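Local coordinates for secreted effector protein SopD (Salmonella typhimurium, PDB 5CPC), which alters host cell physiology to promote bacterial survival, acting with SopB in membrane fission and macropinosome formation during invasion and contributing to replication in macrophages, at residues M71-E76 against S258-F263; D126-S131 against S251-S256; R144-Q149 against T184-M189; V201-S206 against L303-D308. One frame throughout, in Å; residues are numbered along the deposited sequence.

Contact 1: M71-E76 against S258-F263; sequences MEVNVE and SPFSEF
V73 and F260 face each other backbone to backbone, CA to CA 4.3 Å, where two surface loops meet. Main-chain hydrogen bonds flank the pair. S261 N donates to E72 O at 2.9 Å and nearly straight; N74 N donates to P259 O, again at 2.9 Å, almost in line with the carbonyl.

The apolar contacts gather on F260 and P259. M71 CB sits 3.6 Å from F260 CD2. With M71 CG anti to its carbonyl carbon (chi1 -50°) and the chain bent further along, the sulfur is carried over the face of the ring, SD 4.9 Å from the F260 centroid and 17° off its normal: a long Met-aromatic contact. E72 O lies at the ring edge, in plane. V73 CG2 leans on both F260 CD2 and P259 CB, while V75 runs beside P259, with V75 CG1 3.7 Å from P259 CB. Helix 141-160 adds M158 against V75 and P259.

Charge is less comfortable. E72 OE1 and E262 OE1 stand 2.8 Å apart, their carboxylate planes almost perpendicular. These are two acceptors of like charge and make no hydrogen bond; so short an approach between exposed side chains is doubtful as modelled. The amide of N74 is engaged with the neighbouring loop, ND2 donating to N129 OD1.

V75 takes the N-cap position of helix 76-90, just beyond the bridged residues. The whole is an isolated beta bridge between two loops, each leading into a helix, 76-90 and 264-283.

Contact 2: D126-S131 against S251-S256; sequences DILNIS and SYLLHS
The ring of Y252 projects from helix 248-256 into a buried bay formed by L128 and I130, and its hydroxyl reaches the bottom. Y252 OH donates a hydrogen bond to L128 O at 2.6 Å, the oxygen being met nearly head-on (C=O...OH angle 169°). Y252 CG is anti to the backbone N (chi1 160°), which throws the ring outward from the helix toward that carbonyl.

The L128 side chain lies along the CE2 side of the ring. It slides past the tyrosine in the opposite sense, L128 CB and CD2 both pressing on Y252 CE2 at 3.8 Å. I130 comes in by the hydroxyl end: its CG2 methyl approaches obliquely and stops 4.1 Å from Y252 CZ.

The bay is shaped by a helix end. N129 has positive phi (57°), and helix 124-127 closes in a Schellman motif; there the chain turns away, with I130 beside the same tyrosine that L128 touches. The N129 amide looks to other parts of the fold: OD1 accepts from N74 ND2 and ND2 donates to S258 O, while the backbone O of N129 accepts from N267.

In the reverse direction L128 is itself the bump. L128 CD2 wedges into the notch between the Y252 ring and L253, meeting L253 CD1 at 3.8 Å, and the two leucine side chains cross at about a right angle. L253 packs also against I150, C151 and I154 of helix 141-160 and against I78 of helix 76-90.

Contact 3: R144-Q149 against T184-M189; sequences RQLFLQ and TAVYEM
L146 of helix 141-160 packs on A185, V186 and M189 of helix 180-190 in an apolar helix-to-helix contact whose centre lies about 7 Å from the centre of the molecule. The two segments run antiparallel, 167° between their directions, with axes 10.6 Å apart at closest, and no hydrogen bond joins them.

L146 does most of the work. Its CG stands anti to the backbone N (chi1 175°), so the branched end reaches straight across and its two methyls divide the partners. CD1 touches A185 CB at 3.8 Å and V186 CG2 at 4.0 Å, the leucine and valine side chains crossing at about a right angle. CD2 meets the end of M189: the methionine is extended until it bends at chi3, 80°, and that bend folds CE back onto L146 CD2 at 3.5 Å, with SD slightly farther off.

One turn further on, Q149 reaches over on an extended chain and sets its amide end against the A185 methyl, Q149 OE1 3.8 Å from A185 CB. This is van der Waals contact by a polar group.

Surrounding pieces continue the packing. I250 of helix 248-256 touches L146, and L316 near the C-terminus touches V186, while F147, the next residue, packs on helix 248-256. The arrangement is a leucine packed against A185, V186 and M189 of an antiparallel helix pair, partly buried.

Contact 4: V201-S206 against L303-D308; sequences VEWQDS and LHIGKD
Two short strands, 201-202 and 305-306, form a small parallel sheet far from the centre of the chain, with V201 opposite I305 and E202 opposite G306. The ladder zigzags: V201 N donates to H304 O at 2.9 Å, V201 O accepts from G306 N at 2.9 Å, and W203 N donates to G306 O at 2.8 Å, this last almost in line with the carbonyl. H304, at the centre of an inverse gamma turn, leads the chain into the ladder.

V201 and I305 point to one face. There I305 CG2 reaches obliquely to W203, 3.6 Å from CE3; the indole also meets the ring of H299, their planes close to parallel. On the opposite face E202 bends at chi2 (65°), which curls its carboxylate along the partner strand. E202 OE1 then accepts from D308 N at 2.7 Å through its syn lone pair, though the N-H angle is only 138°, adding a side-chain bond just beyond the ladder's end.

K307 leads its ammonium end away, toward a weak, long ion pair with E224. The like charge of D308, OD1 4.6 Å from E202 OE1, may raise the pKa of E202 slightly, while the bond from D308 N works the other way.

Contacts 1, 2 and 3 form a chain through the helical part of the molecule. Contacts 1 and 2 have centres about 11 Å apart and are tied through N129, whose side chain bonds to both loops of contact 1; contacts 2 and 3 lie about 15 Å apart, centre to centre, and meet where F147 packs on I127, L128 and L253. Along the sequence contact 1 encloses contact 2, which encloses contact 3. Contact 4, its centre about 38 Å from that of contact 1, follows contact 3 in series and comes within about 6 Å of it, nearest atoms. Its segments alternate with those of contacts 1 and 2, so the chain crosses between the two regions more than once.

Contact 1: M71-E76 against S258-F263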
loop_
_atom_site.group_PDB
_atom_site.type_symbol
_atom_site.label_atom_id
_atom_site.label_comp_id
_atom_site.label_asym_id
_atom_site.label_seq_id
_atom_site.Cartn_x
_atom_site.Cartn_y
_atom_site.Cartn_z
ATOM N N MET A 71 2.682 0.765 -23.266
ATOM C CA MET A 71 3.867 0.133 -22.674
ATOM C C MET A 71 3.541 -1.262 -22.131
ATOM O O MET A 71 2.428 -1.499 -21.654
ATOM C CB MET A 71 4.427 0.998 -21.555
ATOM C CG MET A 71 4.626 2.450 -21.924
ATOM S SD MET A 71 6.153 3.022 -21.141
ATOM C CE MET A 71 7.349 2.339 -22.322
ATOM N N GLU A 72 4.487 -2.192 -22.227
ATOM C CA GLU A 72 4.219 -3.540 -21.718
ATOM C C GLU A 72 4.126 -3.462 -20.193
ATOM O O GLU A 72 4.806 -2.663 -19.557
ATOM C CB GLU A 72 5.274 -4.571 -22.160
ATOM C CG GLU A 72 6.758 -4.180 -21.872
ATOM C CD GLU A 72 7.798 -5.144 -22.486
ATOM O OE1 GLU A 72 8.872 -4.654 -22.955
ATOM O OE2 GLU A 72 7.532 -6.380 -22.512
ATOM N N VAL A 73 3.269 -4.285 -19.635
ATOM C CA VAL A 73 2.918 -4.219 -18.234
ATOM C C VAL A 73 3.115 -5.614 -17.639
ATOM O O VAL A 73 2.936 -6.637 -18.343
ATOM C CB VAL A 73 1.463 -3.721 -18.137
ATOM C CG1 VAL A 73 0.513 -4.788 -17.764
ATOM C CG2 VAL A 73 1.370 -2.552 -17.204
ATOM N N ASN A 74 3.471 -5.664 -16.350
ATOM C CA ASN A 74 3.789 -6.924 -15.654
ATOM C C ASN A 74 2.843 -7.123 -14.446
ATOM O O ASN A 74 3.193 -6.788 -13.309
ATOM C CB ASN A 74 5.278 -6.900 -15.252
ATOM C CG ASN A 74 5.704 -8.131 -14.406
ATOM O OD1 ASN A 74 5.087 -9.198 -14.481
ATOM N ND2 ASN A 74 6.778 -7.976 -13.609
ATOM N N VAL A 75 1.626 -7.595 -14.688
ATOM C CA VAL A 75 0.611 -7.563 -13.618
ATOM C C VAL A 75 -0.084 -8.877 -13.347
ATOM O O VAL A 75 -1.113 -8.920 -12.646
ATOM C CB VAL A 75 -0.439 -6.436 -13.818
ATOM C CG1 VAL A 75 0.269 -5.064 -13.840
ATOM C CG2 VAL A 75 -1.295 -6.658 -15.118
ATOM N N GLU A 76 0.476 -9.962 -13.876
ATOM C CA GLU A 76 -0.212 -11.224 -13.794
ATOM C C GLU A 76 -0.215 -11.648 -12.303
ATOM O O GLU A 76 -1.250 -11.927 -11.736
ATOM C CB GLU A 76 0.457 -12.343 -14.774
ATOM N N SER A 258 5.348 1.160 -10.042
ATOM C CA SER A 258 4.912 1.194 -11.456
ATOM C C SER A 258 4.715 -0.224 -12.019
ATOM O O SER A 258 5.642 -1.058 -11.944
ATOM C CB SER A 258 5.923 1.921 -12.330
ATOM O OG SER A 258 5.983 1.327 -13.627
ATOM N N PRO A 259 3.527 -0.485 -12.608
ATOM C CA PRO A 259 3.198 -1.780 -13.181
ATOM C C PRO A 259 3.908 -2.034 -14.490
ATOM O O PRO A 259 3.949 -3.194 -14.955
ATOM C CB PRO A 259 1.693 -1.667 -13.436
ATOM C CG PRO A 259 1.504 -0.224 -13.767
ATOM C CD PRO A 259 2.397 0.453 -12.739
ATOM N N PHE A 260 4.440 -0.965 -15.090
ATOM C CA PHE A 260 5.104 -1.033 -16.395
ATOM C C PHE A 260 6.347 -1.869 -16.317
ATOM O O PHE A 260 7.224 -1.627 -15.491
ATOM C CB PHE A 260 5.452 0.371 -16.950
ATOM C CG PHE A 260 4.253 1.196 -17.239
ATOM C CD1 PHE A 260 4.055 2.396 -16.601
ATOM C CD2 PHE A 260 3.282 0.733 -18.114
ATOM C CE1 PHE A 260 2.928 3.143 -16.846
ATOM C CE2 PHE A 260 2.153 1.461 -18.356
ATOM C CZ PHE A 260 1.975 2.676 -17.725
ATOM N N SER A 261 6.436 -2.821 -17.224
ATOM C CA SER A 261 7.448 -3.829 -17.145
ATOM C C SER A 261 8.868 -3.327 -17.327
ATOM O O SER A 261 9.823 -3.948 -16.842
ATOM C CB SER A 261 7.170 -4.863 -18.208
ATOM O OG SER A 261 8.404 -5.351 -18.670
ATOM N N GLU A 262 8.993 -2.231 -18.070
ATOM C CA GLU A 262 10.276 -1.787 -18.630
ATOM C C GLU A 262 11.174 -1.059 -17.624
ATOM O O GLU A 262 12.412 -1.089 -17.738
ATOM C CB GLU A 262 10.041 -0.937 -19.894
ATOM C CG GLU A 262 11.072 -1.134 -21.051
ATOM C CD GLU A 262 11.557 -2.586 -21.248
ATOM O OE1 GLU A 262 11.236 -3.208 -22.300
ATOM O OE2 GLU A 262 12.276 -3.100 -20.356
ATOM N N PHE A 263 10.551 -0.395 -16.651
ATOM C CA PHE A 263 11.288 0.144 -15.526
ATOM C C PHE A 263 11.130 -0.832 -14.346
ATOM O O PHE A 263 10.350 -0.614 -13.396
ATOM C CB PHE A 263 10.818 1.560 -15.172
#

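Contact 2: D126-S131 against S251-S256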
loop_
_atom_site.group_PDB
_atom_site.type_symbol
_atom_site.label_atom_id
_atom_site.label_comp_id
_atom_site.label_asym_id
_atom_site.label_seq_id
_atom_site.Cartn_x
_atom_site.Cartn_y
_atom_site.Cartn_z
ATOM N N ASP A 126 7.796 -10.543 -8.213
ATOM C CA ASP A 126 6.973 -10.415 -9.409
ATOM C C ASP A 126 5.741 -9.554 -9.160
ATOM O O ASP A 126 5.443 -8.706 -9.985
ATOM C CB ASP A 126 6.583 -11.793 -9.998
ATOM C CG ASP A 126 7.796 -12.581 -10.533
ATOM O OD1 ASP A 126 8.866 -11.973 -10.705
ATOM O OD2 ASP A 126 7.667 -13.810 -10.778
ATOM N N ILE A 127 5.066 -9.723 -8.017
ATOM C CA ILE A 127 3.950 -8.849 -7.616
ATOM C C ILE A 127 4.383 -7.395 -7.544
ATOM O O ILE A 127 3.650 -6.516 -7.961
ATOM C CB ILE A 127 3.389 -9.199 -6.217
ATOM C CG1 ILE A 127 2.338 -10.270 -6.301
ATOM C CG2 ILE A 127 2.724 -7.950 -5.562
ATOM C CD1 ILE A 127 2.096 -10.993 -5.009
ATOM N N LEU A 128 5.565 -7.147 -6.981
ATOM C CA LEU A 128 6.075 -5.791 -6.842
ATOM C C LEU A 128 6.694 -5.207 -8.122
ATOM O O LEU A 128 7.053 -4.021 -8.151
ATOM C CB LEU A 128 7.105 -5.683 -5.680
ATOM C CG LEU A 128 6.557 -5.899 -4.253
ATOM C CD1 LEU A 128 7.656 -5.713 -3.236
ATOM C CD2 LEU A 128 5.353 -4.978 -3.976
ATOM N N ASN A 129 6.883 -6.044 -9.143
ATOM C CA ASN A 129 7.595 -5.638 -10.367
ATOM C C ASN A 129 8.964 -5.149 -10.015
ATOM O O ASN A 129 9.421 -4.107 -10.501
ATOM C CB ASN A 129 6.841 -4.563 -11.170
ATOM C CG ASN A 129 7.357 -4.435 -12.613
ATOM O OD1 ASN A 129 7.685 -5.428 -13.265
ATOM N ND2 ASN A 129 7.453 -3.210 -13.096
ATOM N N ILE A 130 9.640 -5.905 -9.169
ATOM C CA ILE A 130 10.996 -5.536 -8.811
ATOM C C ILE A 130 12.095 -6.452 -9.357
ATOM O O ILE A 130 11.914 -7.647 -9.581
ATOM C CB ILE A 130 11.151 -5.240 -7.293
ATOM C CG1 ILE A 130 10.815 -6.468 -6.418
ATOM C CG2 ILE A 130 10.262 -4.035 -6.912
ATOM C CD1 ILE A 130 11.598 -6.513 -5.023
ATOM N N SER A 131 13.244 -5.850 -9.571
ATOM C CA SER A 131 14.347 -6.523 -10.187
ATOM C C SER A 131 15.005 -7.499 -9.198
ATOM O O SER A 131 16.063 -7.221 -8.641
ATOM C CB SER A 131 15.287 -5.468 -10.832
ATOM O OG SER A 131 16.654 -5.742 -10.673
ATOM N N SER A 251 4.876 1.233 1.847
ATOM C CA SER A 251 5.066 2.538 1.214
ATOM C C SER A 251 5.422 2.490 -0.299
ATOM O O SER A 251 4.994 3.363 -1.091
ATOM C CB SER A 251 5.935 3.481 2.092
ATOM O OG SER A 251 7.276 3.204 2.069
ATOM N N TYR A 252 6.176 1.473 -0.732
ATOM C CA TYR A 252 6.532 1.351 -2.131
ATOM C C TYR A 252 5.283 1.127 -2.949
ATOM O O TYR A 252 5.076 1.781 -3.986
ATOM C CB TYR A 252 7.479 0.144 -2.379
ATOM C CG TYR A 252 7.492 -0.322 -3.819
ATOM C CD1 TYR A 252 8.162 0.418 -4.801
ATOM C CD2 TYR A 252 6.774 -1.458 -4.224
ATOM C CE1 TYR A 252 8.144 0.036 -6.137
ATOM C CE2 TYR A 252 6.751 -1.851 -5.584
ATOM C CZ TYR A 252 7.447 -1.078 -6.528
ATOM O OH TYR A 252 7.465 -1.433 -7.855
ATOM N N LEU A 253 4.484 0.161 -2.506
ATOM C CA LEU A 253 3.312 -0.203 -3.264
ATOM C C LEU A 253 2.263 0.914 -3.310
ATOM O O LEU A 253 1.601 1.096 -4.373
ATOM C CB LEU A 253 2.737 -1.539 -2.788
ATOM C CG LEU A 253 1.708 -2.304 -3.589
ATOM C CD1 LEU A 253 2.275 -2.933 -4.873
ATOM C CD2 LEU A 253 1.166 -3.350 -2.690
ATOM N N LEU A 254 2.115 1.672 -2.210
ATOM C CA LEU A 254 1.245 2.868 -2.219
ATOM C C LEU A 254 1.724 3.974 -3.098
ATOM O O LEU A 254 0.933 4.526 -3.829
ATOM C CB LEU A 254 1.024 3.446 -0.828
ATOM C CG LEU A 254 0.187 2.538 0.062
ATOM C CD1 LEU A 254 0.319 2.983 1.543
ATOM C CD2 LEU A 254 -1.314 2.551 -0.444
ATOM N N HIS A 255 3.007 4.342 -3.037
ATOM C CA HIS A 255 3.446 5.641 -3.606
ATOM C C HIS A 255 4.471 5.589 -4.693
ATOM O O HIS A 255 4.673 6.572 -5.385
ATOM C CB HIS A 255 3.973 6.608 -2.491
ATOM C CG HIS A 255 3.008 6.809 -1.365
ATOM N ND1 HIS A 255 1.878 7.590 -1.482
ATOM C CD2 HIS A 255 3.011 6.346 -0.090
ATOM C CE1 HIS A 255 1.211 7.572 -0.336
ATOM N NE2 HIS A 255 1.875 6.821 0.523
ATOM N N SER A 256 5.156 4.467 -4.831
ATOM C CA SER A 256 6.206 4.346 -5.862
ATOM C C SER A 256 6.020 3.274 -6.969
ATOM O O SER A 256 6.681 3.316 -8.014
ATOM C CB SER A 256 7.558 4.219 -5.183
ATOM O OG SER A 256 7.741 5.398 -4.457
#

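Contact 3: R144-Q149 against T184-M189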
loop_
_atom_site.group_PDB
_atom_site.type_symbol
_atom_site.label_atom_id
_atom_site.label_comp_id
_atom_site.label_asym_id
_atom_site.label_seq_id
_atom_site.Cartn_x
_atom_site.Cartn_y
_atom_site.Cartn_z
ATOM N N ARG A 144 1.863 -7.795 6.148
ATOM C CA ARG A 144 1.468 -8.665 5.079
ATOM C C ARG A 144 -0.016 -8.612 4.720
ATOM O O ARG A 144 -0.303 -8.369 3.586
ATOM C CB ARG A 144 1.805 -10.044 5.444
ATOM C CG ARG A 144 1.401 -10.997 4.388
ATOM C CD ARG A 144 2.140 -12.146 4.738
ATOM N NE ARG A 144 1.289 -13.263 5.035
ATOM C CZ ARG A 144 1.768 -14.305 5.685
ATOM N NH1 ARG A 144 1.010 -15.348 5.898
ATOM N NH2 ARG A 144 3.028 -14.262 6.084
ATOM N N GLN A 145 -0.932 -8.865 5.662
ATOM C CA GLN A 145 -2.356 -8.611 5.421
ATOM C C GLN A 145 -2.685 -7.230 4.890
ATOM O O GLN A 145 -3.510 -7.122 3.993
ATOM C CB GLN A 145 -3.256 -8.933 6.632
ATOM C CG GLN A 145 -4.795 -8.707 6.381
ATOM C CD GLN A 145 -5.535 -8.476 7.695
ATOM O OE1 GLN A 145 -5.867 -7.327 8.044
ATOM N NE2 GLN A 145 -5.774 -9.569 8.456
ATOM N N LEU A 146 -2.076 -6.168 5.399
ATOM C CA LEU A 146 -2.287 -4.878 4.768
ATOM C C LEU A 146 -1.766 -4.782 3.307
ATOM O O LEU A 146 -2.395 -4.140 2.450
ATOM C CB LEU A 146 -1.706 -3.730 5.629
ATOM C CG LEU A 146 -1.762 -2.347 4.999
ATOM C CD1 LEU A 146 -3.220 -1.925 4.930
ATOM C CD2 LEU A 146 -0.975 -1.274 5.817
ATOM N N PHE A 147 -0.579 -5.336 3.073
ATOM C CA PHE A 147 0.113 -5.330 1.753
ATOM C C PHE A 147 -0.812 -5.995 0.765
ATOM O O PHE A 147 -0.952 -5.558 -0.371
ATOM C CB PHE A 147 1.402 -6.175 1.867
ATOM C CG PHE A 147 2.167 -6.363 0.571
ATOM C CD1 PHE A 147 3.062 -5.423 0.142
ATOM C CD2 PHE A 147 1.989 -7.518 -0.205
ATOM C CE1 PHE A 147 3.749 -5.595 -1.049
ATOM C CE2 PHE A 147 2.661 -7.692 -1.381
ATOM C CZ PHE A 147 3.554 -6.743 -1.805
ATOM N N LEU A 148 -1.444 -7.061 1.223
ATOM C CA LEU A 148 -2.255 -7.887 0.348
ATOM C C LEU A 148 -3.556 -7.130 0.021
ATOM O O LEU A 148 -4.118 -7.292 -1.057
ATOM C CB LEU A 148 -2.572 -9.186 1.092
ATOM C CG LEU A 148 -2.167 -10.536 0.506
ATOM C CD1 LEU A 148 -1.045 -10.607 -0.652
ATOM C CD2 LEU A 148 -1.886 -11.549 1.652
ATOM N N GLN A 149 -4.036 -6.342 0.978
ATOM C CA GLN A 149 -5.286 -5.572 0.838
ATOM C C GLN A 149 -5.076 -4.504 -0.220
ATOM O O GLN A 149 -5.986 -4.250 -1.029
ATOM C CB GLN A 149 -5.752 -4.896 2.124
ATOM C CG GLN A 149 -6.325 -5.818 3.213
ATOM C CD GLN A 149 -6.740 -4.994 4.429
ATOM O OE1 GLN A 149 -7.764 -4.300 4.406
ATOM N NE2 GLN A 149 -5.914 -5.004 5.452
ATOM N N THR A 184 -8.658 3.808 5.502
ATOM C CA THR A 184 -9.081 3.248 6.773
ATOM C C THR A 184 -8.155 2.140 7.285
ATOM O O THR A 184 -7.788 2.166 8.468
ATOM C CB THR A 184 -10.528 2.745 6.652
ATOM O OG1 THR A 184 -11.291 3.840 6.153
ATOM C CG2 THR A 184 -11.106 2.298 8.027
ATOM N N ALA A 185 -7.760 1.205 6.412
ATOM C CA ALA A 185 -6.866 0.123 6.844
ATOM C C ALA A 185 -5.448 0.618 7.171
ATOM O O ALA A 185 -4.889 0.224 8.155
ATOM C CB ALA A 185 -6.769 -0.924 5.827
ATOM N N VAL A 186 -4.869 1.442 6.321
ATOM C CA VAL A 186 -3.573 2.004 6.635
ATOM C C VAL A 186 -3.566 2.755 8.013
ATOM O O VAL A 186 -2.734 2.454 8.841
ATOM C CB VAL A 186 -3.065 2.852 5.488
ATOM C CG1 VAL A 186 -1.747 3.508 5.844
ATOM C CG2 VAL A 186 -2.962 1.955 4.203
ATOM N N TYR A 187 -4.495 3.695 8.250
ATOM C CA TYR A 187 -4.601 4.410 9.575
ATOM C C TYR A 187 -4.861 3.472 10.765
ATOM O O TYR A 187 -4.264 3.597 11.848
ATOM C CB TYR A 187 -5.579 5.617 9.494
ATOM C CG TYR A 187 -4.911 6.858 8.886
ATOM C CD1 TYR A 187 -4.682 6.950 7.519
ATOM C CD2 TYR A 187 -4.405 7.875 9.709
ATOM C CE1 TYR A 187 -4.012 8.026 6.959
ATOM C CE2 TYR A 187 -3.765 9.018 9.145
ATOM C CZ TYR A 187 -3.556 9.063 7.781
ATOM O OH TYR A 187 -2.906 10.139 7.220
ATOM N N GLU A 188 -5.685 2.451 10.557
ATOM C CA GLU A 188 -6.041 1.545 11.660
ATOM C C GLU A 188 -4.818 0.759 12.161
ATOM O O GLU A 188 -4.632 0.476 13.366
ATOM C CB GLU A 188 -7.107 0.541 11.133
ATOM C CG GLU A 188 -8.257 0.261 12.112
ATOM C CD GLU A 188 -9.493 -0.378 11.413
ATOM O OE1 GLU A 188 -9.565 -1.624 11.401
ATOM O OE2 GLU A 188 -10.366 0.359 10.872
ATOM N N MET A 189 -4.008 0.314 11.210
ATOM C CA MET A 189 -2.787 -0.364 11.604
ATOM C C MET A 189 -1.728 0.642 12.185
ATOM O O MET A 189 -1.124 0.335 13.156
ATOM C CB MET A 189 -2.179 -1.041 10.388
ATOM C CG MET A 189 -0.985 -1.925 10.788
ATOM S SD MET A 189 -0.191 -2.878 9.456
ATOM C CE MET A 189 0.782 -1.486 8.845
#

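Contact 4: V201-S206 against L303-D308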
loop_
_atom_site.group_PDB
_atom_site.type_symbol
_atom_site.label_atom_id
_atom_site.label_comp_id
_atom_site.label_asym_id
_atom_site.label_seq_id
_atom_site.Cartn_x
_atom_site.Cartn_y
_atom_site.Cartn_z
ATOM N N VAL A 201 -1.841 19.725 12.618
ATOM C CA VAL A 201 -1.426 20.582 13.691
ATOM C C VAL A 201 -0.273 21.448 13.200
ATOM O O VAL A 201 0.652 20.939 12.557
ATOM C CB VAL A 201 -0.981 19.784 14.915
ATOM C CG1 VAL A 201 -0.489 20.765 16.025
ATOM C CG2 VAL A 201 -2.163 18.896 15.396
ATOM N N GLU A 202 -0.344 22.744 13.524
ATOM C CA GLU A 202 0.695 23.747 13.165
ATOM C C GLU A 202 2.092 23.498 13.819
ATOM O O GLU A 202 2.236 23.379 15.054
ATOM C CB GLU A 202 0.158 25.192 13.404
ATOM C CG GLU A 202 0.727 26.295 12.520
ATOM C CD GLU A 202 0.403 26.174 10.993
ATOM O OE1 GLU A 202 1.277 26.578 10.201
ATOM O OE2 GLU A 202 -0.690 25.739 10.551
ATOM N N TRP A 203 3.089 23.335 12.939
ATOM C CA TRP A 203 4.495 23.109 13.282
ATOM C C TRP A 203 5.057 24.119 14.280
ATOM O O TRP A 203 5.024 25.307 13.999
ATOM C CB TRP A 203 5.285 23.307 11.993
ATOM C CG TRP A 203 6.853 23.258 12.161
ATOM C CD1 TRP A 203 7.748 24.166 11.661
ATOM C CD2 TRP A 203 7.634 22.250 12.836
ATOM N NE1 TRP A 203 9.032 23.778 11.966
ATOM C CE2 TRP A 203 8.992 22.602 12.673
ATOM C CE3 TRP A 203 7.315 21.078 13.545
ATOM C CZ2 TRP A 203 10.037 21.841 13.218
ATOM C CZ3 TRP A 203 8.339 20.322 14.088
ATOM C CH2 TRP A 203 9.698 20.700 13.911
ATOM N N GLN A 204 5.598 23.672 15.413
ATOM C CA GLN A 204 6.319 24.607 16.307
ATOM C C GLN A 204 7.648 23.979 16.588
ATOM O O GLN A 204 7.736 22.910 17.208
ATOM C CB GLN A 204 5.597 24.835 17.620
ATOM C CG GLN A 204 4.291 25.600 17.395
ATOM C CD GLN A 204 3.756 26.227 18.632
ATOM O OE1 GLN A 204 4.324 26.087 19.712
ATOM N NE2 GLN A 204 2.645 26.950 18.490
ATOM N N ASP A 205 8.697 24.641 16.138
ATOM C CA ASP A 205 9.978 24.007 16.113
ATOM C C ASP A 205 10.702 24.084 17.464
ATOM O O ASP A 205 11.268 25.073 17.778
ATOM C CB ASP A 205 10.796 24.629 14.984
ATOM C CG ASP A 205 12.186 23.982 14.835
ATOM O OD1 ASP A 205 12.577 23.008 15.578
ATOM O OD2 ASP A 205 12.873 24.490 13.938
ATOM N N SER A 206 10.730 22.995 18.223
ATOM C CA SER A 206 11.498 22.945 19.412
ATOM C C SER A 206 12.762 22.058 19.269
ATOM O O SER A 206 13.261 21.605 20.276
ATOM C CB SER A 206 10.623 22.339 20.510
ATOM O OG SER A 206 10.369 21.002 20.174
ATOM N N LEU A 303 1.748 13.351 14.660
ATOM C CA LEU A 303 2.850 13.869 13.840
ATOM C C LEU A 303 2.334 14.379 12.522
ATOM O O LEU A 303 3.093 14.687 11.617
ATOM C CB LEU A 303 4.023 12.892 13.679
ATOM C CG LEU A 303 4.651 12.373 14.973
ATOM C CD1 LEU A 303 5.637 11.248 14.686
ATOM C CD2 LEU A 303 5.348 13.502 15.674
ATOM N N HIS A 304 1.026 14.594 12.449
ATOM C CA HIS A 304 0.392 15.170 11.268
ATOM C C HIS A 304 0.524 16.657 11.391
ATOM O O HIS A 304 -0.428 17.386 11.703
ATOM C CB HIS A 304 -1.072 14.705 11.130
ATOM C CG HIS A 304 -1.822 15.324 9.991
ATOM N ND1 HIS A 304 -1.213 15.757 8.828
ATOM C CD2 HIS A 304 -3.145 15.549 9.822
ATOM C CE1 HIS A 304 -2.117 16.269 8.015
ATOM N NE2 HIS A 304 -3.301 16.140 8.589
ATOM N N ILE A 305 1.740 17.092 11.056
ATOM C CA ILE A 305 2.233 18.452 11.289
ATOM C C ILE A 305 2.244 19.160 9.958
ATOM O O ILE A 305 2.725 18.610 8.972
ATOM C CB ILE A 305 3.630 18.316 11.922
ATOM C CG1 ILE A 305 3.450 17.625 13.273
ATOM C CG2 ILE A 305 4.368 19.619 12.016
ATOM C CD1 ILE A 305 4.731 17.508 14.174
ATOM N N GLY A 306 1.719 20.382 9.920
ATOM C CA GLY A 306 1.739 21.174 8.710
ATOM C C GLY A 306 2.318 22.540 9.026
ATOM O O GLY A 306 2.552 22.891 10.210
ATOM N N LYS A 307 2.522 23.333 7.975
ATOM C CA LYS A 307 2.886 24.715 8.113
ATOM C C LYS A 307 2.018 25.459 7.118
ATOM O O LYS A 307 1.762 24.964 6.018
ATOM C CB LYS A 307 4.387 24.945 7.842
ATOM C CG LYS A 307 4.980 26.263 8.410
ATOM C CD LYS A 307 6.452 26.529 7.952
ATOM C CE LYS A 307 6.620 26.467 6.395
ATOM N NZ LYS A 307 7.262 25.128 5.915
ATOM N N ASP A 308 1.548 26.629 7.548
ATOM C CA ASP A 308 0.690 27.534 6.763
ATOM C C ASP A 308 -0.443 26.798 6.043
ATOM O O ASP A 308 -0.746 27.113 4.912
ATOM C CB ASP A 308 1.538 28.388 5.785
ATOM C CG ASP A 308 2.568 29.287 6.505
ATOM O OD1 ASP A 308 2.155 30.109 7.376
ATOM O OD2 ASP A 308 3.791 29.186 6.199
#